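PDB 4TX3: peptide synthetase, module 7, which is a condensation-like domain of a non-ribosomal peptide synthetase, probably the X-domain that recruits cytochrome P450 oxygenases to the peptide during teicoplanin biosynthesis. Local coordinates for residues 378-382 against 383-387. Sequence-based numbering, arbitrary orientation.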
loop_
_atom_site.group_PDB
_atom_site.type_symbol
_atom_site.label_atom_id
_atom_site.label_comp_id
_atom_site.label_asym_id
_atom_site.label_seq_id
_atom_site.Cartn_x
_atom_site.Cartn_y
_atom_site.Cartn_z
ATOM N N ALA B 378 9.758 0.774 8.623
ATOM C CA ALA B 378 9.375 -0.637 8.638
ATOM C C ALA B 378 9.581 -1.257 10.018
ATOM O O ALA B 378 10.552 -0.958 10.715
ATOM C CB ALA B 378 10.155 -1.410 7.595
ATOM N N GLU B 379 8.663 -2.134 10.404
ATOM C CA GLU B 379 8.644 -2.691 11.749
ATOM C C GLU B 379 9.491 -3.961 11.881
ATOM O O GLU B 379 9.241 -4.968 11.209
ATOM C CB GLU B 379 7.204 -2.985 12.156
ATOM C CG GLU B 379 7.046 -3.614 13.533
ATOM C CD GLU B 379 5.607 -4.019 13.819
ATOM O OE1 GLU B 379 5.162 -5.050 13.261
ATOM O OE2 GLU B 379 4.919 -3.303 14.586
ATOM N N LEU B 380 10.490 -3.907 12.759
ATOM C CA LEU B 380 11.345 -5.060 13.026
ATOM C C LEU B 380 11.108 -5.562 14.438
ATOM O O LEU B 380 11.075 -4.776 15.376
ATOM C CB LEU B 380 12.811 -4.696 12.846
ATOM C CG LEU B 380 13.263 -4.319 11.439
ATOM C CD1 LEU B 380 14.469 -3.441 11.562
ATOM C CD2 LEU B 380 13.616 -5.561 10.649
ATOM N N PRO B 381 10.946 -6.880 14.590
ATOM C CA PRO B 381 10.686 -7.521 15.883
ATOM C C PRO B 381 11.704 -7.174 16.984
ATOM O O PRO B 381 12.915 -7.326 16.789
ATOM C CB PRO B 381 10.736 -9.025 15.546
ATOM C CG PRO B 381 11.323 -9.123 14.181
ATOM C CD PRO B 381 10.970 -7.851 13.486
ATOM N N ALA B 382 11.177 -6.717 18.124
ATOM C CA ALA B 382 11.931 -6.337 19.324
ATOM C C ALA B 382 12.770 -5.088 19.122
ATOM O O ALA B 382 13.808 -4.941 19.758
ATOM C CB ALA B 382 12.824 -7.494 19.804
ATOM N N LEU B 383 12.312 -4.187 18.255
ATOM C CA LEU B 383 13.075 -2.985 17.903
ATOM C C LEU B 383 12.183 -1.789 17.600
ATOM O O LEU B 383 11.162 -1.915 16.929
ATOM C CB LEU B 383 13.976 -3.255 16.684
ATOM C CG LEU B 383 15.160 -4.209 16.862
ATOM C CD1 LEU B 383 15.763 -4.574 15.528
ATOM C CD2 LEU B 383 16.204 -3.574 17.762
ATOM N N ARG B 384 12.572 -0.622 18.092
ATOM C CA ARG B 384 11.957 0.617 17.649
ATOM C C ARG B 384 12.798 1.115 16.490
ATOM O O ARG B 384 14.010 1.323 16.637
ATOM C CB ARG B 384 11.903 1.660 18.764
ATOM C CG ARG B 384 10.832 1.422 19.806
ATOM C CD ARG B 384 11.353 1.776 21.208
ATOM N NE ARG B 384 12.319 0.775 21.678
ATOM C CZ ARG B 384 13.293 1.002 22.562
ATOM N NH1 ARG B 384 13.451 2.208 23.117
ATOM N NH2 ARG B 384 14.111 0.008 22.901
ATOM N N THR B 385 12.171 1.297 15.337
ATOM C CA THR B 385 12.920 1.687 14.152
ATOM C C THR B 385 12.508 3.067 13.666
ATOM O O THR B 385 11.380 3.482 13.862
ATOM C CB THR B 385 12.730 0.662 13.037
ATOM O OG1 THR B 385 11.393 0.748 12.533
ATOM C CG2 THR B 385 12.962 -0.732 13.578
ATOM N N SER B 386 13.428 3.786 13.040
ATOM C CA SER B 386 13.107 5.109 12.508
ATOM C C SER B 386 14.101 5.493 11.421
ATOM O O SER B 386 15.180 4.908 11.337
ATOM C CB SER B 386 13.118 6.153 13.624
ATOM O OG SER B 386 14.393 6.203 14.242
ATOM N N VAL B 387 13.746 6.471 10.594
ATOM C CA VAL B 387 14.641 6.893 9.529
ATOM C C VAL B 387 15.678 7.882 10.040
ATOM O O VAL B 387 15.354 8.962 10.536
ATOM C CB VAL B 387 13.892 7.526 8.345
ATOM C CG1 VAL B 387 14.889 7.958 7.279
ATOM C CG2 VAL B 387 12.902 6.541 7.760
#
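Thr385 OG1 donates a 2.6 Å hydrogen bond to Ala378 O. The hydroxyl is tilted above the carbonyl plane, 37° out of it and off the lone-pair directions. Thr385 chi1 of 70° sets OG1 between the backbone N and the carbonyl carbon, which leaves CG2 beside the N. From there CG2 packs 3.7 Å from Leu380 CD1, the two side chains crossing at about a right angle; one threonine thus makes a polar and an apolar contact. Leu380 CB also meets Leu383 CD1 at 4.0 Å, a looser approach.

The reversal that permits this is a type II beta turn, Leu380 to Leu383, with Pro381 and Ala382 at its corners. Ala382 takes a positive phi, as expected at the third turn position. The turn's closing bond, Leu383 N to Leu380 O, is weak, 3.2 Å long and bent to 124° at the hydrogen.

Beyond the turn, strand 383-388 of this condensation-domain fold, of the CoA-acyltransferase clan, is the outermost strand, within this chain, of a mixed five-stranded sheet, antiparallel to strand 40-49. Leu380 and Leu383 rest on Tyr162 of helix 148-166, while Glu379 forms a salt bridge with a basic side chain on the chain of another protein. With the turn bond weak, the firmer evidence for the fold-back is the short threonine bond and the Leu380-Thr385 methyl contact, beside Leu47 and Tyr162.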